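Side-chain contacts in succinyl-CoA ligase (ADP-forming) subunit alpha (Methanosaeta concilii, PDB 6HXI), which binds coenzyme A and, in an eight-chain assembly, joins a CoA-ligase-type region to a C-terminal region related to citrate synthase: residues 139-144 against 180-185; 200-205 against 213-218; 81-86 against 147-152; 170-175 against 187-192. All coordinates share one frame; numbering follows the deposited sequence.

Interaction 1. Residues 139-144 against 180-185; sequences ATVGGM and GMLNEA. With COA (coenzyme A), chain G.
Val141 and Leu182 meet methyl to methyl, with Val141 CG2 4.0 Å from Leu182 CD2, and the two side chains run past each other in opposite directions. The valine rotation (chi1 -81°) divides its two branches between two neighbours: CG2 goes to the leucine, while CG1 lies against coenzyme A, 3.8 Å from its sulfur S1P. Leu182 extends with CG anti to its own backbone N (chi1 171°); with chi2 81°, CD2 reaches Gly143 as well, 4.1 Å from Gly143 CA. Contact at Gly143 is therefore made on bare main chain. The turn leading there is fixed locally, since Gly142 N donates to Thr140 OG1 over 3.1 Å, an ST turn; the same hydroxyl has a second hydrogen-bond partner in Ala201 O. Close to the thiol end of coenzyme A, Val141 N approaches S1P to 3.6 Å, and Val141 also packs on Phe345 of the Citrate lyase chain. Residues 139-142 lead from the coenzyme A pocket into strand 143-145, and the first turns of helix 179-192 lie against them, with Leu182 also resting on Phe174 and Ser176 of strand 172-176.

Interaction 2. Residues 200-205 against 213-218; sequences VAIGGD and LDHILR
The imidazole of His215 carries Val200 CG1 over the centre of one face: the methyl stands 3.9 Å from the ring centroid and only 7° off the ring normal, a well-centred CH-pi contact. Ile202 CG2 comes in obliquely, 3.6 Å from His215 CD2. At the ring edge lies the Arg218 guanidinium, whose NH2 donates to His215 ND1 over 3.2 Å with an N-H...N angle of 167°. That bond leaves the imidazole plane by 11° and lies almost in the guanidinium plane. The guanidinium in turn meets Val200 CG2 at its own edge, 4.0 Å from NH2, while His215 O stands over one of its faces, offset toward the rim.

Val200 serves both partners because CG1 is anti to its backbone N, with CG2 on the branch nearer the arginine. The ring is held at a second point, where His215 NE2 is hydrogen-bonded to Ser210 OG; bonds at both nitrogens restrict its rotation. As ND1 accepts, the geometry is consistent with NE2 carrying the ring proton. Arg218 NH1 is occupied by Tyr6 O and by a salt bridge to Glu198, so this buried charge has several polar partners.

Helix 212-221 connects strand 196-201 to strand 227-233, with strand 172-176 between the two in the sheet. Packing of this kind belongs to a beta-alpha-beta crossover, here probably within the flavodoxin-like domain known from succinyl-CoA ligase alpha subunits.

Interaction 3. Residues 81-86 against 147-152; sequences ADVMVN and GAFRIG
Ile151, which packs on Val85, follows directly on a firmly held polar group: Arg150 NH1 is hydrogen-bonded to both Gly156 O and Thr154 O, and NH2 of the same guanidinium to Arg27 O. The arginine CB points away from 81-86, and its guanidinium takes no part in the contact with that strand. What crosses is apolar. Val85 CG1 sits 3.8 Å from Ile151 CG2, and Val85 CG2 is 4.0 Å from that same methyl, so the isoleucine branch touches both arms of the valine. With CG1 anti to the carbonyl carbon (chi1 -63°), Ile151 CG2 lies anti to the backbone N, the branch that meets Val85. Val85 CG1 also lies 3.9 Å from Gly152 N, contacting bare backbone. The Phe149 ring approaches Val83 from the opposite direction and obliquely, with its CZ 4.1 Å from Val83 CG1; the ring meets Phe9 too, with planes at about 35°. A classic beta bulge at Ala148 and Phe149 distorts the edge strand here. Strand 83-86 is inside the parallel part of one sheet, whereas 149-150 edges another, consistent with a seam between the Rossmann-like coenzyme A-binding domain and the flavodoxin-like domain, as in succinyl-CoA ligase alpha subunits.

Interaction 4. Residues 170-175 against 187-192; sequences GCVGFV and NIISRN
Ile189 carries the apolar contact alone on the helix side, its two ends each serving one strand residue. CG2 lies against Val172, 3.8 Å from Val172 CG2 and 4.0 Å from Val172 CB, while CD1 reaches Phe174 at 3.6 Å from CD1 of the ring. The ring is met obliquely, with Phe174 CG 4.0 Å from that methyl. The isoleucine torsions account for this reach: CG1 is anti to the carbonyl carbon (chi1 -71°) and CD1 is roughly anti to CA (chi2 153°), which points CD1 to Phe174 while CG2 faces Val172. Val172 and Phe174, two apart in strand 172-176, point to the same side and receive the pair.

The side-chain hydrogen bonds within the helical segment are local. Ser190 OG turns back to Asn187 O at 2.9 Å, tilted from the carbonyl plane. Asn192 ND2 donates to Ile188 O over 3.0 Å (N-H...O angle 156°), approaching from above the carbonyl plane. Both return side-chain hydrogens to backbone carbonyls of the preceding turn. Arg191, exposed, has one guanidinium face over Asn187 OD1, 3.9 Å from the plane.

All three touching residues are buried and hydrocarbon where they meet. The fit of helix 179-192 on strand 172-176 in this beta-alpha-beta unit therefore rests on dispersion and shape, while the side-chain bonds described are made within the helical segment, not between it and the strand.

Interaction 1 is the hub of the set and includes residues that touch coenzyme A. Its centre lies about 11 Å from that of interaction 2, where Gly142 O and Ala201 N stand 2.9 Å apart, a probable backbone hydrogen bond between sheet neighbours. Interaction 3 is reached through Gly143 O and Ile151 N, 3.0 Å apart, and interaction 4 through Leu182 CD1 packing 3.5 Å from Phe174 CD2; interactions 1 and 4 both use helix 179-192. Interactions 2 and 4 meet directly at Val200 N and Phe174 O, 2.8 Å apart, while interaction 3 touches neither. Coenzyme A lies about 9 Å from the Val85 side chain, 10 Å from Ile202 and 12 Å from Phe174.

Interaction 1. Residues 139-144 against 180-185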
loop_
_atom_site.group_PDB
_atom_site.type_symbol
_atom_site.label_atom_id
_atom_site.label_comp_id
_atom_site.label_asym_id
_atom_site.label_seq_id
_atom_site.Cartn_x
_atom_site.Cartn_y
_atom_site.Cartn_z
ATOM N N ALA B 139 43.666 -16.968 24.279
ATOM C CA ALA B 139 44.507 -16.825 23.087
ATOM C C ALA B 139 44.865 -18.171 22.436
ATOM O O ALA B 139 46.018 -18.408 22.074
ATOM C CB ALA B 139 45.762 -15.997 23.410
ATOM N N THR B 140 43.858 -19.034 22.257
ATOM C CA THR B 140 44.033 -20.337 21.616
ATOM C C THR B 140 42.947 -20.569 20.585
ATOM O O THR B 140 41.951 -19.864 20.610
ATOM C CB THR B 140 44.055 -21.460 22.677
ATOM O OG1 THR B 140 44.399 -22.678 22.032
ATOM C CG2 THR B 140 42.717 -21.650 23.369
ATOM N N VAL B 141 43.136 -21.562 19.701
ATOM C CA VAL B 141 42.116 -22.025 18.747
ATOM C C VAL B 141 41.313 -23.098 19.470
ATOM O O VAL B 141 40.147 -23.329 19.156
ATOM C CB VAL B 141 42.622 -22.549 17.375
ATOM C CG1 VAL B 141 42.922 -21.403 16.429
ATOM C CG2 VAL B 141 43.814 -23.510 17.523
ATOM N N GLY B 142 41.971 -23.744 20.421
ATOM C CA GLY B 142 41.387 -24.781 21.253
ATOM C C GLY B 142 42.208 -26.053 21.212
ATOM O O GLY B 142 43.264 -26.158 21.830
ATOM N N GLY B 143 41.683 -27.028 20.495
ATOM C CA GLY B 143 42.234 -28.366 20.388
ATOM C C GLY B 143 41.180 -29.311 19.853
ATOM O O GLY B 143 40.102 -28.876 19.424
ATOM N N MET B 144 41.500 -30.600 19.820
ATOM C CA MET B 144 40.587 -31.609 19.298
ATOM C C MET B 144 40.959 -33.021 19.670
ATOM O O MET B 144 42.119 -33.290 19.944
ATOM C CB MET B 144 40.408 -31.483 17.761
ATOM C CG MET B 144 41.651 -31.693 16.917
ATOM S SD MET B 144 41.272 -32.527 15.330
ATOM C CE MET B 144 40.107 -31.406 14.583
ATOM N N GLY B 180 48.321 -21.908 15.622
ATOM C CA GLY B 180 48.704 -22.163 14.230
ATOM C C GLY B 180 49.689 -23.315 14.095
ATOM O O GLY B 180 49.608 -24.126 13.157
ATOM N N MET B 181 50.611 -23.409 15.075
ATOM C CA MET B 181 51.598 -24.479 15.123
ATOM C C MET B 181 50.977 -25.791 15.525
ATOM O O MET B 181 51.516 -26.828 15.172
ATOM C CB MET B 181 52.795 -24.105 15.986
ATOM C CG MET B 181 53.675 -23.031 15.355
ATOM S SD MET B 181 54.015 -23.217 13.578
ATOM C CE MET B 181 54.803 -24.762 13.545
ATOM N N LEU B 182 49.799 -25.755 16.198
ATOM C CA LEU B 182 49.025 -26.959 16.547
ATOM C C LEU B 182 48.530 -27.593 15.228
ATOM O O LEU B 182 48.567 -28.810 15.081
ATOM C CB LEU B 182 47.837 -26.600 17.484
ATOM C CG LEU B 182 46.786 -27.679 17.801
ATOM C CD1 LEU B 182 47.267 -28.610 18.880
ATOM C CD2 LEU B 182 45.493 -27.042 18.265
ATOM N N ASN B 183 48.156 -26.756 14.260
ATOM C CA ASN B 183 47.675 -27.238 12.969
ATOM C C ASN B 183 48.801 -27.762 12.105
ATOM O O ASN B 183 48.633 -28.782 11.443
ATOM C CB ASN B 183 46.821 -26.202 12.246
ATOM C CG ASN B 183 45.942 -26.792 11.177
ATOM O OD1 ASN B 183 45.660 -27.996 11.167
ATOM N ND2 ASN B 183 45.474 -25.955 10.259
ATOM N N GLU B 184 49.956 -27.088 12.129
ATOM C CA GLU B 184 51.156 -27.549 11.430
ATOM C C GLU B 184 51.606 -28.882 12.067
ATOM O O GLU B 184 51.944 -29.817 11.339
ATOM C CB GLU B 184 52.282 -26.496 11.490
ATOM C CG GLU B 184 53.398 -26.726 10.479
ATOM C CD GLU B 184 52.986 -26.618 9.020
ATOM O OE1 GLU B 184 53.399 -27.486 8.219
ATOM O OE2 GLU B 184 52.214 -25.692 8.685
ATOM N N ALA B 185 51.555 -28.977 13.412
ATOM C CA ALA B 185 51.927 -30.201 14.148
ATOM C C ALA B 185 51.020 -31.372 13.778
ATOM O O ALA B 185 51.518 -32.465 13.614
ATOM C CB ALA B 185 51.888 -29.963 15.647
HETATM N N1A COA G . 27.024 -0.937 18.640
HETATM C C2A COA G . 27.801 -1.065 19.721
HETATM N N3A COA G . 28.726 -1.998 19.983
HETATM C C4A COA G . 28.776 -2.917 19.006
HETATM C C5A COA G . 28.033 -2.922 17.838
HETATM C C6A COA G . 27.140 -1.850 17.646
HETATM N N6A COA G . 26.433 -1.671 16.531
HETATM N N7A COA G . 28.276 -4.076 17.109
HETATM C C8A COA G . 29.152 -4.725 17.832
HETATM N N9A COA G . 29.498 -4.088 18.997
HETATM C C1B COA G . 30.412 -4.558 20.036
HETATM C C2B COA G . 30.084 -5.921 20.635
HETATM O O2B COA G . 29.076 -5.813 21.642
HETATM C C3B COA G . 31.450 -6.303 21.216
HETATM O O3B COA G . 31.702 -5.647 22.478
HETATM P P3B COA G . 32.672 -6.233 23.600
HETATM O O7A COA G . 33.984 -6.504 22.945
HETATM O O8A COA G . 32.735 -5.192 24.660
HETATM O O9A COA G . 31.965 -7.483 24.155
HETATM C C4B COA G . 32.456 -5.654 20.258
HETATM O O4B COA G . 31.712 -4.684 19.492
HETATM C C5B COA G . 33.178 -6.604 19.337
HETATM O O5B COA G . 32.203 -7.522 18.803
HETATM P P1A COA G . 32.524 -9.118 18.656
HETATM O O1A COA G . 31.590 -9.842 17.758
HETATM O O2A COA G . 32.706 -9.791 20.007
HETATM O O3A COA G . 33.951 -8.919 17.969
HETATM P P2A COA G . 35.073 -9.743 17.197
HETATM O O4A COA G . 34.793 -9.728 15.748
HETATM O O5A COA G . 36.367 -9.024 17.501
HETATM O O6A COA G . 35.064 -11.250 17.793
HETATM C CBP COA G . 36.824 -12.759 18.551
HETATM C CCP COA G . 35.858 -11.632 18.931
HETATM C CDP COA G . 37.620 -13.150 19.804
HETATM C CEP COA G . 36.066 -13.994 18.025
HETATM C CAP COA G . 37.783 -12.239 17.444
HETATM O OAP COA G . 38.292 -10.957 17.767
HETATM C C9P COA G . 38.934 -13.154 17.051
HETATM O O9P COA G . 38.739 -14.088 16.269
HETATM N N8P COA G . 40.136 -12.877 17.582
HETATM C C7P COA G . 41.306 -13.719 17.376
HETATM C C6P COA G . 41.771 -14.350 18.660
HETATM C C5P COA G . 43.044 -15.144 18.481
HETATM O O5P COA G . 43.865 -14.833 17.619
HETATM N N4P COA G . 43.202 -16.196 19.284
HETATM C C3P COA G . 44.319 -17.123 19.166
HETATM C C2P COA G . 44.107 -18.160 18.082
HETATM S S1P COA G . 45.495 -19.318 18.242
#

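Interaction 2. Residues 200-205 against 213-218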
loop_
_atom_site.group_PDB
_atom_site.type_symbol
_atom_site.label_atom_id
_atom_site.label_comp_id
_atom_site.label_asym_id
_atom_site.label_seq_id
_atom_site.Cartn_x
_atom_site.Cartn_y
_atom_site.Cartn_z
ATOM N N VAL B 200 46.044 -30.318 21.928
ATOM C CA VAL B 200 45.573 -29.117 22.644
ATOM C C VAL B 200 46.589 -27.972 22.524
ATOM O O VAL B 200 47.788 -28.207 22.672
ATOM C CB VAL B 200 45.231 -29.405 24.156
ATOM C CG1 VAL B 200 44.927 -28.118 24.932
ATOM C CG2 VAL B 200 44.073 -30.392 24.305
ATOM N N ALA B 201 46.106 -26.736 22.266
ATOM C CA ALA B 201 46.969 -25.571 22.293
ATOM C C ALA B 201 46.549 -24.793 23.569
ATOM O O ALA B 201 45.368 -24.456 23.723
ATOM C CB ALA B 201 46.785 -24.726 21.047
ATOM N N ILE B 202 47.475 -24.581 24.508
ATOM C CA ILE B 202 47.123 -23.891 25.763
ATOM C C ILE B 202 47.082 -22.344 25.621
ATOM O O ILE B 202 46.669 -21.657 26.562
ATOM C CB ILE B 202 48.012 -24.339 26.958
ATOM C CG1 ILE B 202 49.509 -24.018 26.724
ATOM C CG2 ILE B 202 47.788 -25.812 27.285
ATOM C CD1 ILE B 202 50.297 -23.653 28.018
ATOM N N GLY B 203 47.487 -21.832 24.451
ATOM C CA GLY B 203 47.567 -20.402 24.168
ATOM C C GLY B 203 48.962 -19.900 24.473
ATOM O O GLY B 203 49.755 -20.613 25.096
ATOM N N GLY B 204 49.264 -18.683 24.049
ATOM C CA GLY B 204 50.580 -18.088 24.263
ATOM C C GLY B 204 50.682 -17.067 25.378
ATOM O O GLY B 204 51.667 -16.330 25.464
ATOM N N ASP B 205 49.685 -17.021 26.249
ATOM C CA ASP B 205 49.684 -16.080 27.348
ATOM C C ASP B 205 50.600 -16.555 28.488
ATOM O O ASP B 205 50.770 -17.766 28.682
ATOM C CB ASP B 205 48.242 -15.817 27.833
ATOM C CG ASP B 205 47.367 -14.957 26.906
ATOM O OD1 ASP B 205 47.916 -14.291 26.002
ATOM O OD2 ASP B 205 46.147 -14.923 27.109
ATOM N N LEU B 213 51.408 -29.350 31.317
ATOM C CA LEU B 213 51.471 -30.552 32.165
ATOM C C LEU B 213 50.104 -31.127 32.500
ATOM O O LEU B 213 49.979 -32.345 32.521
ATOM C CB LEU B 213 52.310 -30.353 33.445
ATOM C CG LEU B 213 52.526 -31.614 34.322
ATOM C CD1 LEU B 213 53.302 -32.715 33.569
ATOM C CD2 LEU B 213 53.174 -31.263 35.647
ATOM N N ASP B 214 49.077 -30.272 32.718
ATOM C CA ASP B 214 47.707 -30.715 33.017
ATOM C C ASP B 214 47.260 -31.726 31.953
ATOM O O ASP B 214 46.875 -32.856 32.299
ATOM C CB ASP B 214 46.734 -29.513 33.068
ATOM C CG ASP B 214 47.109 -28.389 34.025
ATOM O OD1 ASP B 214 48.193 -28.472 34.652
ATOM O OD2 ASP B 214 46.322 -27.418 34.139
ATOM N N HIS B 215 47.407 -31.329 30.653
ATOM C CA HIS B 215 47.073 -32.135 29.487
ATOM C C HIS B 215 48.014 -33.305 29.323
ATOM O O HIS B 215 47.516 -34.389 29.057
ATOM C CB HIS B 215 46.963 -31.283 28.220
ATOM C CG HIS B 215 46.053 -30.099 28.412
ATOM N ND1 HIS B 215 44.678 -30.243 28.442
ATOM C CD2 HIS B 215 46.358 -28.807 28.664
ATOM C CE1 HIS B 215 44.187 -29.040 28.687
ATOM N NE2 HIS B 215 45.156 -28.139 28.819
ATOM N N ILE B 216 49.348 -33.127 29.553
ATOM C CA ILE B 216 50.334 -34.216 29.450
ATOM C C ILE B 216 50.007 -35.342 30.448
ATOM O O ILE B 216 50.114 -36.529 30.095
ATOM C CB ILE B 216 51.815 -33.728 29.537
ATOM C CG1 ILE B 216 52.184 -32.909 28.283
ATOM C CG2 ILE B 216 52.792 -34.916 29.712
ATOM C CD1 ILE B 216 53.551 -32.204 28.286
ATOM N N LEU B 217 49.563 -34.962 31.669
ATOM C CA LEU B 217 49.180 -35.914 32.722
ATOM C C LEU B 217 47.938 -36.704 32.353
ATOM O O LEU B 217 47.853 -37.869 32.715
ATOM C CB LEU B 217 49.024 -35.250 34.101
ATOM C CG LEU B 217 50.301 -34.768 34.769
ATOM C CD1 LEU B 217 49.992 -34.118 36.103
ATOM C CD2 LEU B 217 51.303 -35.897 34.947
ATOM N N ARG B 218 46.999 -36.089 31.611
ATOM C CA ARG B 218 45.808 -36.777 31.117
ATOM C C ARG B 218 46.218 -37.807 30.052
ATOM O O ARG B 218 45.652 -38.895 30.026
ATOM C CB ARG B 218 44.813 -35.804 30.489
ATOM C CG ARG B 218 44.012 -34.944 31.449
ATOM C CD ARG B 218 42.876 -34.222 30.734
ATOM N NE ARG B 218 43.324 -33.429 29.583
ATOM C CZ ARG B 218 43.239 -33.819 28.315
ATOM N NH1 ARG B 218 42.748 -35.013 28.012
ATOM N NH2 ARG B 218 43.677 -33.036 27.342
#

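Interaction 3. Residues 81-86 against 147-152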
loop_
_atom_site.group_PDB
_atom_site.type_symbol
_atom_site.label_atom_id
_atom_site.label_comp_id
_atom_site.label_asym_id
_atom_site.label_seq_id
_atom_site.Cartn_x
_atom_site.Cartn_y
_atom_site.Cartn_z
ATOM N N ALA B 81 25.265 -30.699 27.775
ATOM C CA ALA B 81 26.387 -29.963 27.195
ATOM C C ALA B 81 27.348 -29.556 28.335
ATOM O O ALA B 81 26.959 -28.792 29.221
ATOM C CB ALA B 81 25.870 -28.734 26.442
ATOM N N ASP B 82 28.559 -30.120 28.342
ATOM C CA ASP B 82 29.558 -29.873 29.395
ATOM C C ASP B 82 30.768 -29.035 28.917
ATOM O O ASP B 82 31.686 -28.757 29.691
ATOM C CB ASP B 82 30.002 -31.199 30.046
ATOM C CG ASP B 82 31.004 -32.015 29.246
ATOM O OD1 ASP B 82 30.850 -32.104 28.002
ATOM O OD2 ASP B 82 31.929 -32.592 29.866
ATOM N N VAL B 83 30.749 -28.637 27.640
ATOM C CA VAL B 83 31.788 -27.824 27.030
ATOM C C VAL B 83 31.213 -26.485 26.564
ATOM O O VAL B 83 30.144 -26.478 25.961
ATOM C CB VAL B 83 32.462 -28.577 25.850
ATOM C CG1 VAL B 83 33.503 -27.700 25.156
ATOM C CG2 VAL B 83 33.089 -29.882 26.313
ATOM N N MET B 84 31.946 -25.368 26.800
ATOM C CA MET B 84 31.618 -24.082 26.199
ATOM C C MET B 84 32.801 -23.580 25.368
ATOM O O MET B 84 33.911 -23.463 25.886
ATOM C CB MET B 84 31.174 -23.009 27.205
ATOM C CG MET B 84 30.683 -21.744 26.485
ATOM S SD MET B 84 29.955 -20.490 27.544
ATOM C CE MET B 84 31.358 -19.359 27.776
ATOM N N VAL B 85 32.553 -23.281 24.063
ATOM C CA VAL B 85 33.530 -22.701 23.131
ATOM C C VAL B 85 33.223 -21.227 23.173
ATOM O O VAL B 85 32.162 -20.807 22.700
ATOM C CB VAL B 85 33.455 -23.317 21.707
ATOM C CG1 VAL B 85 34.508 -22.707 20.791
ATOM C CG2 VAL B 85 33.585 -24.850 21.750
ATOM N N ASN B 86 34.092 -20.448 23.864
ATOM C CA ASN B 86 33.895 -19.033 24.133
ATOM C C ASN B 86 34.585 -18.116 23.139
ATOM O O ASN B 86 35.805 -17.919 23.210
ATOM C CB ASN B 86 34.305 -18.717 25.586
ATOM C CG ASN B 86 33.930 -17.330 26.074
ATOM O OD1 ASN B 86 33.342 -16.537 25.363
ATOM N ND2 ASN B 86 34.205 -17.029 27.324
ATOM N N GLY B 147 38.598 -37.765 15.313
ATOM C CA GLY B 147 37.433 -38.607 15.099
ATOM C C GLY B 147 36.313 -38.445 16.105
ATOM O O GLY B 147 35.350 -39.207 16.044
ATOM N N ALA B 148 36.391 -37.453 17.020
ATOM C CA ALA B 148 35.377 -37.278 18.068
ATOM C C ALA B 148 34.819 -35.850 18.248
ATOM O O ALA B 148 33.602 -35.681 18.226
ATOM C CB ALA B 148 35.911 -37.788 19.391
ATOM N N PHE B 149 35.684 -34.844 18.465
ATOM C CA PHE B 149 35.240 -33.465 18.718
ATOM C C PHE B 149 36.318 -32.466 18.353
ATOM O O PHE B 149 37.504 -32.731 18.565
ATOM C CB PHE B 149 34.876 -33.294 20.223
ATOM C CG PHE B 149 34.354 -31.943 20.656
ATOM C CD1 PHE B 149 32.998 -31.645 20.578
ATOM C CD2 PHE B 149 35.215 -30.978 21.166
ATOM C CE1 PHE B 149 32.511 -30.391 20.987
ATOM C CE2 PHE B 149 34.730 -29.714 21.554
ATOM C CZ PHE B 149 33.382 -29.432 21.467
ATOM N N ARG B 150 35.893 -31.284 17.879
ATOM C CA ARG B 150 36.814 -30.188 17.593
ATOM C C ARG B 150 36.334 -28.915 18.304
ATOM O O ARG B 150 35.123 -28.651 18.358
ATOM C CB ARG B 150 36.982 -29.973 16.073
ATOM C CG ARG B 150 36.212 -28.794 15.507
ATOM C CD ARG B 150 36.062 -28.838 14.010
ATOM N NE ARG B 150 37.167 -28.166 13.361
ATOM C CZ ARG B 150 37.289 -27.991 12.058
ATOM N NH1 ARG B 150 38.363 -27.412 11.565
ATOM N NH2 ARG B 150 36.345 -28.428 11.227
ATOM N N ILE B 151 37.280 -28.121 18.811
ATOM C CA ILE B 151 36.946 -26.831 19.427
ATOM C C ILE B 151 36.966 -25.773 18.323
ATOM O O ILE B 151 38.041 -25.498 17.777
ATOM C CB ILE B 151 37.878 -26.433 20.588
ATOM C CG1 ILE B 151 37.786 -27.427 21.746
ATOM C CG2 ILE B 151 37.545 -25.014 21.050
ATOM C CD1 ILE B 151 39.030 -27.400 22.666
ATOM N N GLY B 152 35.792 -25.201 18.014
ATOM C CA GLY B 152 35.637 -24.133 17.028
ATOM C C GLY B 152 36.367 -24.341 15.718
ATOM O O GLY B 152 36.106 -25.299 14.987
#

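Interaction 4. Residues 170-175 against 187-192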
loop_
_atom_site.group_PDB
_atom_site.type_symbol
_atom_site.label_atom_id
_atom_site.label_comp_id
_atom_site.label_asym_id
_atom_site.label_seq_id
_atom_site.Cartn_x
_atom_site.Cartn_y
_atom_site.Cartn_z
ATOM N N GLY B 170 44.776 -41.576 16.260
ATOM C CA GLY B 170 46.081 -42.224 16.259
ATOM C C GLY B 170 46.486 -42.504 17.695
ATOM O O GLY B 170 45.623 -42.586 18.571
ATOM N N CYS B 171 47.787 -42.596 17.962
ATOM C CA CYS B 171 48.338 -42.898 19.291
ATOM C C CYS B 171 49.034 -41.713 19.966
ATOM O O CYS B 171 49.531 -41.867 21.086
ATOM C CB CYS B 171 49.286 -44.087 19.184
ATOM S SG CYS B 171 50.919 -43.662 18.516
ATOM N N VAL B 172 49.117 -40.554 19.284
ATOM C CA VAL B 172 49.856 -39.383 19.775
ATOM C C VAL B 172 49.004 -38.406 20.584
ATOM O O VAL B 172 47.969 -37.947 20.120
ATOM C CB VAL B 172 50.627 -38.657 18.628
ATOM C CG1 VAL B 172 51.604 -37.611 19.181
ATOM C CG2 VAL B 172 51.365 -39.662 17.729
ATOM N N GLY B 173 49.500 -38.058 21.766
ATOM C CA GLY B 173 48.912 -37.050 22.641
ATOM C C GLY B 173 49.733 -35.799 22.468
ATOM O O GLY B 173 50.904 -35.786 22.833
ATOM N N PHE B 174 49.154 -34.765 21.839
ATOM C CA PHE B 174 49.859 -33.522 21.510
ATOM C C PHE B 174 49.432 -32.268 22.305
ATOM O O PHE B 174 48.237 -31.997 22.440
ATOM C CB PHE B 174 49.752 -33.226 19.989
ATOM C CG PHE B 174 50.585 -32.039 19.589
ATOM C CD1 PHE B 174 51.965 -32.146 19.479
ATOM C CD2 PHE B 174 50.005 -30.788 19.423
ATOM C CE1 PHE B 174 52.748 -31.025 19.193
ATOM C CE2 PHE B 174 50.788 -29.668 19.138
ATOM C CZ PHE B 174 52.150 -29.793 19.015
ATOM N N VAL B 175 50.418 -31.436 22.709
ATOM C CA VAL B 175 50.140 -30.168 23.396
ATOM C C VAL B 175 51.141 -29.062 22.955
ATOM O O VAL B 175 52.358 -29.283 22.894
ATOM C CB VAL B 175 50.021 -30.329 24.952
ATOM C CG1 VAL B 175 51.353 -30.648 25.603
ATOM C CG2 VAL B 175 49.377 -29.107 25.607
ATOM N N ASN B 187 49.669 -31.919 10.890
ATOM C CA ASN B 187 50.200 -32.305 9.584
ATOM C C ASN B 187 51.514 -33.083 9.736
ATOM O O ASN B 187 51.662 -34.137 9.115
ATOM C CB ASN B 187 50.387 -31.080 8.691
ATOM C CG ASN B 187 51.072 -31.352 7.372
ATOM O OD1 ASN B 187 52.230 -30.979 7.168
ATOM N ND2 ASN B 187 50.372 -31.996 6.447
ATOM N N ILE B 188 52.465 -32.556 10.544
ATOM C CA ILE B 188 53.769 -33.170 10.801
ATOM C C ILE B 188 53.565 -34.601 11.321
ATOM O O ILE B 188 54.053 -35.549 10.704
ATOM C CB ILE B 188 54.619 -32.302 11.799
ATOM C CG1 ILE B 188 54.972 -30.874 11.249
ATOM C CG2 ILE B 188 55.877 -33.036 12.278
ATOM C CD1 ILE B 188 55.960 -30.763 10.102
ATOM N N ILE B 189 52.805 -34.745 12.428
ATOM C CA ILE B 189 52.513 -35.997 13.151
ATOM C C ILE B 189 51.791 -37.051 12.268
ATOM O O ILE B 189 52.175 -38.225 12.310
ATOM C CB ILE B 189 51.764 -35.675 14.480
ATOM C CG1 ILE B 189 52.739 -35.007 15.486
ATOM C CG2 ILE B 189 51.092 -36.907 15.088
ATOM C CD1 ILE B 189 52.115 -34.080 16.505
ATOM N N SER B 190 50.790 -36.645 11.470
ATOM C CA SER B 190 50.067 -37.558 10.576
ATOM C C SER B 190 50.992 -38.179 9.516
ATOM O O SER B 190 50.736 -39.299 9.047
ATOM C CB SER B 190 48.923 -36.838 9.875
ATOM O OG SER B 190 49.409 -35.938 8.896
ATOM N N ARG B 191 52.042 -37.443 9.128
ATOM C CA ARG B 191 53.010 -37.881 8.119
ATOM C C ARG B 191 54.127 -38.761 8.705
ATOM O O ARG B 191 54.816 -39.459 7.962
ATOM C CB ARG B 191 53.634 -36.659 7.422
ATOM C CG ARG B 191 52.718 -35.931 6.460
ATOM C CD ARG B 191 53.473 -34.810 5.798
ATOM N NE ARG B 191 52.661 -34.136 4.788
ATOM C CZ ARG B 191 53.102 -33.170 3.987
ATOM N NH1 ARG B 191 52.288 -32.614 3.098
ATOM N NH2 ARG B 191 54.361 -32.751 4.069
ATOM N N ASN B 192 54.321 -38.707 10.025
ATOM C CA ASN B 192 55.404 -39.408 10.697
ATOM C C ASN B 192 54.955 -40.416 11.775
ATOM O O ASN B 192 55.794 -40.964 12.491
ATOM C CB ASN B 192 56.382 -38.370 11.269
ATOM C CG ASN B 192 57.160 -37.617 10.202
ATOM O OD1 ASN B 192 58.130 -38.123 9.626
ATOM N ND2 ASN B 192 56.778 -36.383 9.938
#